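Local coordinates for protein CalS13 (Micromonospora echinospora, PDB 4ZAS) that probably works as a pyridoxal phosphate-dependent sugar aminotransferase and binds the nucleotide sugar dTDP-4-keto-6-deoxyglucose, at residues Ser91-Pro96 with Thr155-Val160; Leu224-Gly229 with Phe271-Ile276; Val77-Gly82 with Leu86-Ser91. All blocks are in the same frame, centred on the assembly; numbering follows the deposited sequence.

Interaction 1: residues Ser91-Pro96 with Thr155-Val160; sequences SLAARP and TRAIVV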
ATOM      1  N   SER A  91      -3.276  10.611   9.106  1.00 45.21           N
ATOM      2  CA  SER A  91      -2.435  11.681   8.603  1.00 46.48           C
ATOM      3  C   SER A  91      -3.139  13.050   8.748  1.00 51.10           C
ATOM      4  O   SER A  91      -2.477  14.085   8.828  1.00 50.09           O
ATOM      5  CB  SER A  91      -2.070  11.432   7.144  1.00 44.56           C
ATOM      6  OG  SER A  91      -3.109  11.857   6.283  1.00 45.02           O
ATOM      7  N   LEU A  92      -4.469  13.038   8.832  1.00 48.44           N
ATOM      8  CA  LEU A  92      -5.258  14.240   9.099  1.00 44.50           C
ATOM      9  C   LEU A  92      -4.925  14.808  10.462  1.00 45.13           C
ATOM     10  O   LEU A  92      -4.939  16.032  10.671  1.00 43.18           O
ATOM     11  CB  LEU A  92      -6.742  13.927   9.049  1.00 43.40           C
ATOM     12  CG  LEU A  92      -7.286  13.487   7.700  1.00 46.99           C
ATOM     13  CD1 LEU A  92      -8.719  13.011   7.874  1.00 47.89           C
ATOM     14  CD2 LEU A  92      -7.205  14.623   6.724  1.00 42.11           C
ATOM     15  N   ALA A  93      -4.667  13.900  11.396  1.00 43.04           N
ATOM     16  CA  ALA A  93      -4.336  14.276  12.762  1.00 48.52           C
ATOM     17  C   ALA A  93      -2.913  14.810  12.830  1.00 48.67           C
ATOM     18  O   ALA A  93      -2.652  15.866  13.406  1.00 48.36           O
ATOM     19  CB  ALA A  93      -4.506  13.094  13.679  1.00 53.66           C
ATOM     20  N   ALA A  94      -1.999  14.069  12.215  1.00 51.53           N
ATOM     21  CA  ALA A  94      -0.586  14.418  12.192  1.00 44.49           C
ATOM     22  C   ALA A  94      -0.303  15.673  11.361  1.00 45.34           C
ATOM     23  O   ALA A  94       0.496  16.515  11.759  1.00 46.14           O
ATOM     24  CB  ALA A  94       0.210  13.252  11.665  1.00 43.51           C
ATOM     25  N   ARG A  95      -0.942  15.768  10.198  1.00 43.09           N
ATOM     26  CA  ARG A  95      -0.781  16.898   9.276  1.00 41.78           C
ATOM     27  C   ARG A  95      -2.146  17.446   8.895  1.00 46.75           C
ATOM     28  O   ARG A  95      -2.745  16.997   7.923  1.00 42.34           O
ATOM     29  CB  ARG A  95      -0.026  16.502   7.995  1.00 40.99           C
ATOM     30  CG  ARG A  95       1.433  16.089   8.162  1.00 44.98           C
ATOM     31  CD  ARG A  95       1.884  15.059   7.092  1.00 44.45           C
ATOM     32  NE  ARG A  95       1.579  15.464   5.729  1.00 38.22           N
ATOM     33  CZ  ARG A  95       1.121  14.642   4.793  1.00 48.92           C
ATOM     34  NH1 ARG A  95       0.925  13.358   5.059  1.00 49.66           N
ATOM     35  NH2 ARG A  95       0.868  15.108   3.585  1.00 56.14           N
ATOM     36  N   PRO A  96      -2.644  18.422   9.660  1.00 58.30           N
ATOM     37  CA  PRO A  96      -4.021  18.932   9.530  1.00 58.86           C
ATOM     38  C   PRO A  96      -4.522  19.486   8.161  1.00 58.95           C
ATOM     39  O   PRO A  96      -5.657  19.141   7.840  1.00 63.83           O
ATOM     40  CB  PRO A  96      -4.061  20.037  10.588  1.00 57.29           C
ATOM     41  CG  PRO A  96      -3.091  19.580  11.621  1.00 53.86           C
ATOM     42  CD  PRO A  96      -1.960  18.975  10.841  1.00 54.18           C
ATOM     43  N   THR A 155      -4.054  14.660  22.842  1.00 46.98           N
ATOM     44  CA  THR A 155      -4.756  13.711  21.991  1.00 42.06           C
ATOM     45  C   THR A 155      -5.043  14.311  20.624  1.00 53.63           C
ATOM     46  O   THR A 155      -5.861  15.224  20.521  1.00 62.69           O
ATOM     47  CB  THR A 155      -6.080  13.279  22.620  1.00 43.75           C
ATOM     48  OG1 THR A 155      -5.858  12.844  23.973  1.00 50.16           O
ATOM     49  CG2 THR A 155      -6.724  12.161  21.801  1.00 38.18           C
ATOM     50  N   ARG A 156      -4.390  13.818  19.573  1.00 45.60           N
ATOM     51  CA  ARG A 156      -4.674  14.322  18.234  1.00 37.52           C
ATOM     52  C   ARG A 156      -5.821  13.547  17.639  1.00 39.50           C
ATOM     53  O   ARG A 156      -6.607  14.069  16.844  1.00 43.84           O
ATOM     54  CB  ARG A 156      -3.455  14.208  17.323  1.00 36.28           C
ATOM     55  CG  ARG A 156      -2.278  14.971  17.837  1.00 43.79           C
ATOM     56  CD  ARG A 156      -2.463  16.469  17.676  1.00 47.64           C
ATOM     57  NE  ARG A 156      -1.374  17.175  18.335  1.00 53.89           N
ATOM     58  CZ  ARG A 156      -1.435  17.625  19.587  1.00 59.83           C
ATOM     59  NH1 ARG A 156      -2.554  17.482  20.289  1.00 56.49           N
ATOM     60  NH2 ARG A 156      -0.392  18.241  20.133  1.00 61.60           N
ATOM     61  N   ALA A 157      -5.923  12.288  18.034  1.00 38.88           N
ATOM     62  CA  ALA A 157      -6.949  11.418  17.477  1.00 37.19           C
ATOM     63  C   ALA A 157      -7.318  10.286  18.437  1.00 40.19           C
ATOM     64  O   ALA A 157      -6.541   9.919  19.330  1.00 38.44           O
ATOM     65  CB  ALA A 157      -6.488  10.852  16.122  1.00 32.47           C
ATOM     66  N   ILE A 158      -8.527   9.760  18.249  1.00 42.52           N
ATOM     67  CA  ILE A 158      -9.037   8.615  18.993  1.00 35.19           C
ATOM     68  C   ILE A 158      -9.442   7.535  18.011  1.00 33.81           C
ATOM     69  O   ILE A 158     -10.194   7.805  17.060  1.00 35.93           O
ATOM     70  CB  ILE A 158     -10.237   9.021  19.883  1.00 38.56           C
ATOM     71  CG1 ILE A 158      -9.809  10.033  20.939  1.00 38.56           C
ATOM     72  CG2 ILE A 158     -10.868   7.807  20.540  1.00 39.23           C
ATOM     73  CD1 ILE A 158     -10.972  10.839  21.517  1.00 43.39           C
ATOM     74  N   VAL A 159      -8.937   6.323  18.209  1.00 30.81           N
ATOM     75  CA  VAL A 159      -9.324   5.205  17.337  1.00 36.14           C
ATOM     76  C   VAL A 159     -10.119   4.136  18.102  1.00 42.29           C
ATOM     77  O   VAL A 159      -9.594   3.519  19.027  1.00 49.08           O
ATOM     78  CB  VAL A 159      -8.090   4.536  16.675  1.00 38.81           C
ATOM     79  CG1 VAL A 159      -8.535   3.371  15.810  1.00 35.77           C
ATOM     80  CG2 VAL A 159      -7.301   5.525  15.836  1.00 44.87           C
ATOM     81  N   VAL A 160     -11.364   3.900  17.695  1.00 38.88           N
ATOM     82  CA  VAL A 160     -12.155   2.793  18.232  1.00 38.60           C
ATOM     83  C   VAL A 160     -12.320   1.684  17.182  1.00 42.17           C
ATOM     84  O   VAL A 160     -12.474   1.948  15.981  1.00 44.59           O
ATOM     85  CB  VAL A 160     -13.550   3.246  18.701  1.00 37.87           C
ATOM     86  CG1 VAL A 160     -13.453   4.313  19.797  1.00 40.83           C
ATOM     87  CG2 VAL A 160     -14.347   3.740  17.510  1.00 30.96           C
TER
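Ala93, in the last turn of helix 82-94, sets its single methyl against the first residues of strand 155-161; the two segments are joined by van der Waals packing, with no hydrogen bond between them. Ala93 CB lies 3.9 Å from Ala157 CB, methyl against methyl, and 4.0 Å from Arg156 CB, so one methyl rests on two successive strand residues. All three CB atoms point toward the opposite segment. The Ala93 methyl also comes within 3.9 Å of the backbone carbonyl, Arg156 O. With side chains this short the backbones can come close: Ala93 CA and Arg156 CA are 5.5 Å apart.

Of the Arg156 side chain only CB touches Ala93; its backbone O does so as well. Its CG is anti to the carbonyl carbon (chi1 -60°) and the chain bends at chi2 (-73°), which leads the guanidinium away from the helix; there NH1 donates to Pro153 O, just ahead of the strand.

The arrangement belongs to the large domain of the fold-type I aminotransferases, a mixed seven-stranded sheet with helices packed on it. Strand 155-161 lies inside that sheet between strands 108-111 and 189-193, and backbone hydrogen bonds tie Arg156 to Glu108 and Leu189, and Ala157 to Leu110. The end of helix 82-94 packs against it here, and Ala157, which also touches Val109 and Leu189, is the buried member of the contact, whereas Ala93 and Arg156 are partly exposed.

Polar bonds serve the helix end rather than the contact. Arg95 N donates to Ser91 O at 2.7 Å, the last turn's backbone bond, before Arg95 leaves helical geometry. Arg95 O and Ser91 OG are both hydrogen-bonded to Arg246 of helix 237-247.

Interaction 2: residues Leu224-Gly229 with Phe271-Ile276; sequences LTTGSG and FILNEI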
ATOM      1  N   LEU A 224     -17.103  -8.752   2.574  1.00 44.60           N
ATOM      2  CA  LEU A 224     -17.078  -8.149   1.259  1.00 37.04           C
ATOM      3  C   LEU A 224     -15.637  -7.976   0.856  1.00 41.69           C
ATOM      4  O   LEU A 224     -14.927  -7.198   1.502  1.00 40.49           O
ATOM      5  CB  LEU A 224     -17.767  -6.802   1.270  1.00 33.47           C
ATOM      6  CG  LEU A 224     -17.583  -6.126  -0.080  1.00 38.11           C
ATOM      7  CD1 LEU A 224     -18.331  -6.938  -1.117  1.00 34.41           C
ATOM      8  CD2 LEU A 224     -18.071  -4.672  -0.052  1.00 40.96           C
ATOM      9  N   THR A 225     -15.183  -8.681  -0.184  1.00 47.32           N
ATOM     10  CA  THR A 225     -13.759  -8.580  -0.568  1.00 42.14           C
ATOM     11  C   THR A 225     -13.505  -7.985  -1.952  1.00 39.40           C
ATOM     12  O   THR A 225     -14.310  -8.146  -2.874  1.00 41.95           O
ATOM     13  CB  THR A 225     -13.066  -9.934  -0.547  1.00 36.40           C
ATOM     14  OG1 THR A 225     -11.666  -9.744  -0.725  1.00 41.00           O
ATOM     15  CG2 THR A 225     -13.587 -10.829  -1.643  1.00 27.49           C
ATOM     16  N   THR A 226     -12.381  -7.287  -2.087  1.00 41.47           N
ATOM     17  CA  THR A 226     -11.899  -6.838  -3.407  1.00 42.50           C
ATOM     18  C   THR A 226     -10.600  -7.541  -3.787  1.00 39.57           C
ATOM     19  O   THR A 226      -9.851  -7.062  -4.641  1.00 41.12           O
ATOM     20  CB  THR A 226     -11.652  -5.308  -3.463  1.00 35.88           C
ATOM     21  OG1 THR A 226     -10.840  -4.930  -2.349  1.00 37.22           O
ATOM     22  CG2 THR A 226     -12.932  -4.574  -3.358  1.00 26.32           C
ATOM     23  N   GLY A 227     -10.328  -8.667  -3.128  1.00 38.01           N
ATOM     24  CA  GLY A 227      -9.032  -9.322  -3.222  1.00 32.40           C
ATOM     25  C   GLY A 227      -8.166  -8.683  -2.155  1.00 40.33           C
ATOM     26  O   GLY A 227      -7.954  -9.242  -1.078  1.00 36.61           O
ATOM     27  N   SER A 228      -7.667  -7.487  -2.459  1.00 40.53           N
ATOM     28  CA  SER A 228      -7.117  -6.632  -1.429  1.00 33.42           C
ATOM     29  C   SER A 228      -7.834  -5.317  -1.553  1.00 41.14           C
ATOM     30  O   SER A 228      -8.348  -4.983  -2.623  1.00 47.32           O
ATOM     31  CB  SER A 228      -5.621  -6.457  -1.585  1.00 33.73           C
ATOM     32  OG  SER A 228      -4.977  -7.714  -1.643  1.00 40.07           O
ATOM     33  N   GLY A 229      -7.902  -4.573  -0.461  1.00 40.66           N
ATOM     34  CA  GLY A 229      -8.543  -3.278  -0.521  1.00 39.00           C
ATOM     35  C   GLY A 229      -9.235  -2.805   0.738  1.00 44.61           C
ATOM     36  O   GLY A 229      -9.372  -3.522   1.746  1.00 39.01           O
ATOM     37  N   PHE A 271      -1.904   4.990  -2.488  1.00 32.37           N
ATOM     38  CA  PHE A 271      -2.840   4.120  -1.796  1.00 35.68           C
ATOM     39  C   PHE A 271      -4.048   3.746  -2.651  1.00 40.08           C
ATOM     40  O   PHE A 271      -4.969   3.117  -2.161  1.00 45.68           O
ATOM     41  CB  PHE A 271      -3.354   4.807  -0.521  1.00 35.24           C
ATOM     42  CG  PHE A 271      -2.372   4.816   0.632  1.00 33.02           C
ATOM     43  CD1 PHE A 271      -1.276   3.970   0.649  1.00 30.15           C
ATOM     44  CD2 PHE A 271      -2.571   5.670   1.718  1.00 26.19           C
ATOM     45  CE1 PHE A 271      -0.380   3.985   1.728  1.00 31.78           C
ATOM     46  CE2 PHE A 271      -1.680   5.688   2.784  1.00 26.51           C
ATOM     47  CZ  PHE A 271      -0.577   4.847   2.785  1.00 26.10           C
ATOM     48  N   ILE A 272      -4.032   4.081  -3.933  1.00 43.67           N
ATOM     49  CA  ILE A 272      -5.203   3.853  -4.769  1.00 42.53           C
ATOM     50  C   ILE A 272      -5.531   2.362  -4.915  1.00 44.17           C
ATOM     51  O   ILE A 272      -4.645   1.510  -4.863  1.00 36.70           O
ATOM     52  CB  ILE A 272      -5.013   4.523  -6.141  1.00 38.76           C
ATOM     53  CG1 ILE A 272      -3.746   4.016  -6.823  1.00 36.92           C
ATOM     54  CG2 ILE A 272      -4.905   6.024  -5.974  1.00 31.43           C
ATOM     55  CD1 ILE A 272      -3.746   4.222  -8.315  1.00 41.29           C
ATOM     56  N   LEU A 273      -6.820   2.068  -5.075  1.00 44.47           N
ATOM     57  CA  LEU A 273      -7.314   0.725  -5.384  1.00 36.67           C
ATOM     58  C   LEU A 273      -7.389   0.604  -6.887  1.00 40.01           C
ATOM     59  O   LEU A 273      -7.873   1.520  -7.542  1.00 44.24           O
ATOM     60  CB  LEU A 273      -8.702   0.507  -4.768  1.00 27.00           C
ATOM     61  CG  LEU A 273      -9.406  -0.826  -5.030  1.00 30.01           C
ATOM     62  CD1 LEU A 273      -8.856  -1.885  -4.103  1.00 26.89           C
ATOM     63  CD2 LEU A 273     -10.927  -0.723  -4.878  1.00 30.07           C
ATOM     64  N   ASN A 274      -6.989  -0.528  -7.456  1.00 42.04           N
ATOM     65  CA  ASN A 274      -6.957  -0.582  -8.913  1.00 37.50           C
ATOM     66  C   ASN A 274      -8.234  -1.155  -9.505  1.00 42.96           C
ATOM     67  O   ASN A 274      -9.126  -1.606  -8.775  1.00 44.74           O
ATOM     68  CB  ASN A 274      -5.726  -1.356  -9.412  1.00 34.49           C
ATOM     69  CG  ASN A 274      -5.743  -2.845  -9.076  1.00 42.53           C
ATOM     70  OD1 ASN A 274      -6.780  -3.455  -8.742  1.00 38.99           O
ATOM     71  ND2 ASN A 274      -4.559  -3.457  -9.206  1.00 44.63           N
ATOM     72  N   GLU A 275      -8.325  -1.115 -10.834  1.00 38.97           N
ATOM     73  CA  GLU A 275      -9.555  -1.485 -11.519  1.00 42.65           C
ATOM     74  C   GLU A 275      -9.946  -2.930 -11.263  1.00 44.63           C
ATOM     75  O   GLU A 275     -11.123  -3.280 -11.310  1.00 47.24           O
ATOM     76  CB  GLU A 275      -9.418  -1.246 -13.019  1.00 47.04           C
ATOM     77  CG  GLU A 275      -9.333   0.209 -13.377  1.00 42.25           C
ATOM     78  CD  GLU A 275     -10.660   0.884 -13.200  1.00 46.55           C
ATOM     79  OE1 GLU A 275     -11.463   0.854 -14.153  1.00 49.14           O
ATOM     80  OE2 GLU A 275     -10.904   1.447 -12.113  1.00 52.27           O
ATOM     81  N   ILE A 276      -8.963  -3.765 -10.968  1.00 44.25           N
ATOM     82  CA  ILE A 276      -9.256  -5.160 -10.700  1.00 46.42           C
ATOM     83  C   ILE A 276      -9.954  -5.280  -9.358  1.00 48.69           C
ATOM     84  O   ILE A 276     -10.935  -6.005  -9.231  1.00 51.35           O
ATOM     85  CB  ILE A 276      -7.977  -6.011 -10.798  1.00 48.81           C
ATOM     86  CG1 ILE A 276      -7.505  -6.023 -12.257  1.00 37.02           C
ATOM     87  CG2 ILE A 276      -8.238  -7.442 -10.384  1.00 48.51           C
ATOM     88  CD1 ILE A 276      -6.121  -6.465 -12.418  1.00 34.22           C
TER
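Thr226 meets Leu273 obliquely, its OG1 4.0 Å from Leu273 CD1, in a buried contact made by van der Waals packing. Along the loop, Thr225 OG1 first accepts the backbone N-H of Gly227 at 3.0 Å, an ST turn. Thr226 OG1 sits between its own backbone N and carbonyl carbon (chi1 50°), where it donates to Ser228 O and also bonds Thr218 OG1; the donor stands above the Ser228 carbonyl plane, 61° out of it. Replacing Thr226 by an alanine is likely to leave Ser228 O without this donor and Thr218 OG1 without this partner, and to open a gap beside Leu273 CD1. Gly227 has a positive phi of 87°, and at its backbone angles a CB would be jammed against the carbonyl O of Thr226. The Ser228 carbonyl packs against the leucine methyl, Ser228 O 3.5 Å from Leu273 CD1, while its OG is hydrogen-bonded to Asn274 of the second subunit. At Gly229 the same methyl is 3.9 Å from CA, and a side chain there would run into both Leu273 CD1 and Thr226 OG1. The contact thus packs the loop that follows the cofactor lysine in a fold-type I aminotransferase against the loop residue Leu273, just ahead of helix 275-305, at the dimer interface, with the Ser228 side chain about 8 Å from the bound dTDP-4-keto-6-deoxyglucose.

Interaction 3: residues Val77-Gly82 with Leu86-Ser91; sequences VSVNCG and LHLALS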
ATOM      1  N   VAL A  77     -13.759   6.954  -0.268  1.00 36.06           N
ATOM      2  CA  VAL A  77     -12.474   6.939  -0.931  1.00 27.06           C
ATOM      3  C   VAL A  77     -11.873   5.546  -0.851  1.00 29.71           C
ATOM      4  O   VAL A  77     -11.412   5.139   0.215  1.00 37.48           O
ATOM      5  CB  VAL A  77     -11.525   7.986  -0.304  1.00 30.96           C
ATOM      6  CG1 VAL A  77     -10.151   7.941  -0.970  1.00 28.75           C
ATOM      7  CG2 VAL A  77     -12.134   9.374  -0.404  1.00 32.40           C
ATOM      8  N   SER A  78     -11.855   4.810  -1.960  1.00 33.22           N
ATOM      9  CA  SER A  78     -11.253   3.471  -1.959  1.00 33.09           C
ATOM     10  C   SER A  78      -9.722   3.564  -1.759  1.00 37.78           C
ATOM     11  O   SER A  78      -9.095   4.601  -2.070  1.00 36.04           O
ATOM     12  CB  SER A  78     -11.583   2.723  -3.259  1.00 36.62           C
ATOM     13  OG  SER A  78     -11.017   3.373  -4.405  1.00 38.58           O
ATOM     14  N   VAL A  79      -9.139   2.512  -1.175  1.00 37.57           N
ATOM     15  CA  VAL A  79      -7.690   2.439  -0.938  1.00 30.94           C
ATOM     16  C   VAL A  79      -7.251   0.987  -1.132  1.00 38.43           C
ATOM     17  O   VAL A  79      -8.093   0.106  -1.224  1.00 30.53           O
ATOM     18  CB  VAL A  79      -7.294   2.948   0.464  1.00 35.21           C
ATOM     19  CG1 VAL A  79      -7.261   4.492   0.544  1.00 28.80           C
ATOM     20  CG2 VAL A  79      -8.209   2.329   1.530  1.00 33.36           C
ATOM     21  N   ASN A  80      -5.940   0.733  -1.180  1.00 41.69           N
ATOM     22  CA  ASN A  80      -5.463  -0.592  -1.581  1.00 40.98           C
ATOM     23  C   ASN A  80      -5.440  -1.605  -0.417  1.00 42.47           C
ATOM     24  O   ASN A  80      -5.082  -2.762  -0.626  1.00 46.54           O
ATOM     25  CB  ASN A  80      -4.082  -0.517  -2.303  1.00 29.30           C
ATOM     26  CG  ASN A  80      -2.973   0.122  -1.466  1.00 41.55           C
ATOM     27  OD1 ASN A  80      -3.156   0.492  -0.307  1.00 40.52           O
ATOM     28  ND2 ASN A  80      -1.788   0.219  -2.066  1.00 54.41           N
ATOM     29  N   CYS A  81      -5.778  -1.149   0.791  1.00 43.65           N
ATOM     30  CA  CYS A  81      -6.078  -2.012   1.954  1.00 40.09           C
ATOM     31  C   CYS A  81      -6.599  -1.178   3.125  1.00 49.19           C
ATOM     32  O   CYS A  81      -6.478   0.049   3.124  1.00 50.02           O
ATOM     33  CB  CYS A  81      -4.860  -2.826   2.417  1.00 31.22           C
ATOM     34  SG  CYS A  81      -3.420  -1.897   2.898  1.00 38.79           S
ATOM     35  N   GLY A  82      -7.150  -1.855   4.135  1.00 39.88           N
ATOM     36  CA  GLY A  82      -7.694  -1.193   5.307  1.00 30.97           C
ATOM     37  C   GLY A  82      -6.654  -0.464   6.140  1.00 36.10           C
ATOM     38  O   GLY A  82      -6.901   0.623   6.664  1.00 52.61           O
ATOM     39  N   LEU A  86      -6.365   3.488   7.314  1.00 37.60           N
ATOM     40  CA  LEU A  86      -6.058   4.042   8.625  1.00 39.46           C
ATOM     41  C   LEU A  86      -4.848   4.957   8.550  1.00 36.52           C
ATOM     42  O   LEU A  86      -4.827   6.016   9.187  1.00 44.42           O
ATOM     43  CB  LEU A  86      -5.822   2.933   9.665  1.00 36.57           C
ATOM     44  CG  LEU A  86      -7.090   2.192  10.100  1.00 42.90           C
ATOM     45  CD1 LEU A  86      -6.764   0.805  10.628  1.00 43.17           C
ATOM     46  CD2 LEU A  86      -7.860   2.985  11.131  1.00 40.00           C
ATOM     47  N   HIS A  87      -3.831   4.535   7.803  1.00 31.29           N
ATOM     48  CA  HIS A  87      -2.618   5.344   7.635  1.00 39.69           C
ATOM     49  C   HIS A  87      -3.001   6.731   7.096  1.00 42.45           C
ATOM     50  O   HIS A  87      -2.637   7.752   7.673  1.00 47.58           O
ATOM     51  CB  HIS A  87      -1.633   4.608   6.719  1.00 43.29           C
ATOM     52  CG  HIS A  87      -0.230   5.142   6.740  1.00 43.08           C
ATOM     53  ND1 HIS A  87       0.072   6.482   6.620  1.00 39.04           N
ATOM     54  CD2 HIS A  87       0.959   4.500   6.850  1.00 45.09           C
ATOM     55  CE1 HIS A  87       1.382   6.642   6.657  1.00 42.85           C
ATOM     56  NE2 HIS A  87       1.944   5.455   6.791  1.00 46.73           N
ATOM     57  N   LEU A  88      -3.793   6.739   6.030  1.00 34.25           N
ATOM     58  CA  LEU A  88      -4.303   7.946   5.402  1.00 33.08           C
ATOM     59  C   LEU A  88      -5.193   8.795   6.351  1.00 43.51           C
ATOM     60  O   LEU A  88      -5.054  10.025   6.433  1.00 44.81           O
ATOM     61  CB  LEU A  88      -5.098   7.558   4.155  1.00 31.12           C
ATOM     62  CG  LEU A  88      -5.623   8.666   3.235  1.00 33.95           C
ATOM     63  CD1 LEU A  88      -4.482   9.439   2.651  1.00 36.15           C
ATOM     64  CD2 LEU A  88      -6.547   8.113   2.131  1.00 28.04           C
ATOM     65  N   ALA A  89      -6.107   8.146   7.067  1.00 35.50           N
ATOM     66  CA  ALA A  89      -6.998   8.887   7.944  1.00 35.02           C
ATOM     67  C   ALA A  89      -6.231   9.574   9.068  1.00 35.47           C
ATOM     68  O   ALA A  89      -6.437  10.750   9.346  1.00 37.06           O
ATOM     69  CB  ALA A  89      -8.057   7.963   8.507  1.00 34.04           C
ATOM     70  N   LEU A  90      -5.312   8.851   9.686  1.00 36.47           N
ATOM     71  CA  LEU A  90      -4.557   9.402  10.798  1.00 37.50           C
ATOM     72  C   LEU A  90      -3.633  10.557  10.391  1.00 46.90           C
ATOM     73  O   LEU A  90      -3.289  11.415  11.225  1.00 48.31           O
ATOM     74  CB  LEU A  90      -3.758   8.282  11.458  1.00 33.13           C
ATOM     75  CG  LEU A  90      -4.713   7.372  12.229  1.00 34.48           C
ATOM     76  CD1 LEU A  90      -4.010   6.124  12.676  1.00 34.67           C
ATOM     77  CD2 LEU A  90      -5.294   8.121  13.425  1.00 29.13           C
ATOM     78  N   SER A  91      -3.276  10.611   9.106  1.00 45.21           N
ATOM     79  CA  SER A  91      -2.435  11.681   8.603  1.00 46.48           C
ATOM     80  C   SER A  91      -3.139  13.050   8.748  1.00 51.10           C
ATOM     81  O   SER A  91      -2.477  14.085   8.828  1.00 50.09           O
ATOM     82  CB  SER A  91      -2.070  11.432   7.144  1.00 44.56           C
ATOM     83  OG  SER A  91      -3.109  11.857   6.283  1.00 45.02           O
TER
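With CG anti to its backbone N (chi1 -174°), Leu88 stretches from helix 82-94 toward strand 76-79, while Val79 has CG1 anti to its carbonyl carbon (chi1 -79°) and turns that methyl to the helix. The two branches meet through single methyls, Val79 CG1 4.0 Å from Leu88 CD2. Leu88 also packs against Leu243 and Arg246 of helix 237-247. The chain here runs from strand 76-79, outermost in this chain's sheet, through Asn80 and Cys81 into helix 82-94, whose N-terminus faces the cofactor: Gly82 N donates to the phosphate oxygen OP2 of the lysine-pyridoxal phosphate adduct at position 222, a phosphate-binding helix start familiar from fold-type I enzymes. Cys81 is the N-cap residue. The first turn is closed by Leu86 N, which donates to Gly82 O at 3.0 Å with an N-H...O angle of 151°. Leu86 also leans over that carbonyl, its CG 3.8 Å from Gly82 O, and packs beyond it on Pro122 and Val191. Further along the helix, Ser91 OG turns back to donate to Leu88 O at 2.7 Å.

Along the chain interaction 3 closes first, then interaction 1, then interaction 2. Interactions 3 and 1 share Ser91 and helix 82-94, their centres about 13 Å apart: the helix starts at the cofactor phosphate and ends over strand 155-161, with Leu90 CD2 bridging to Ala157 CB at 4.0 Å. Interaction 2 lies about 12 Å from interaction 3, centre to centre, and touches it where Leu273 CD1 approaches Val79 O at 3.6 Å; both reach the second subunit. Interactions 1 and 2 do not touch, their centres about 25 Å apart. In space interaction 3 lies between the other two, joining the sheet side of the domain to the subunit interface.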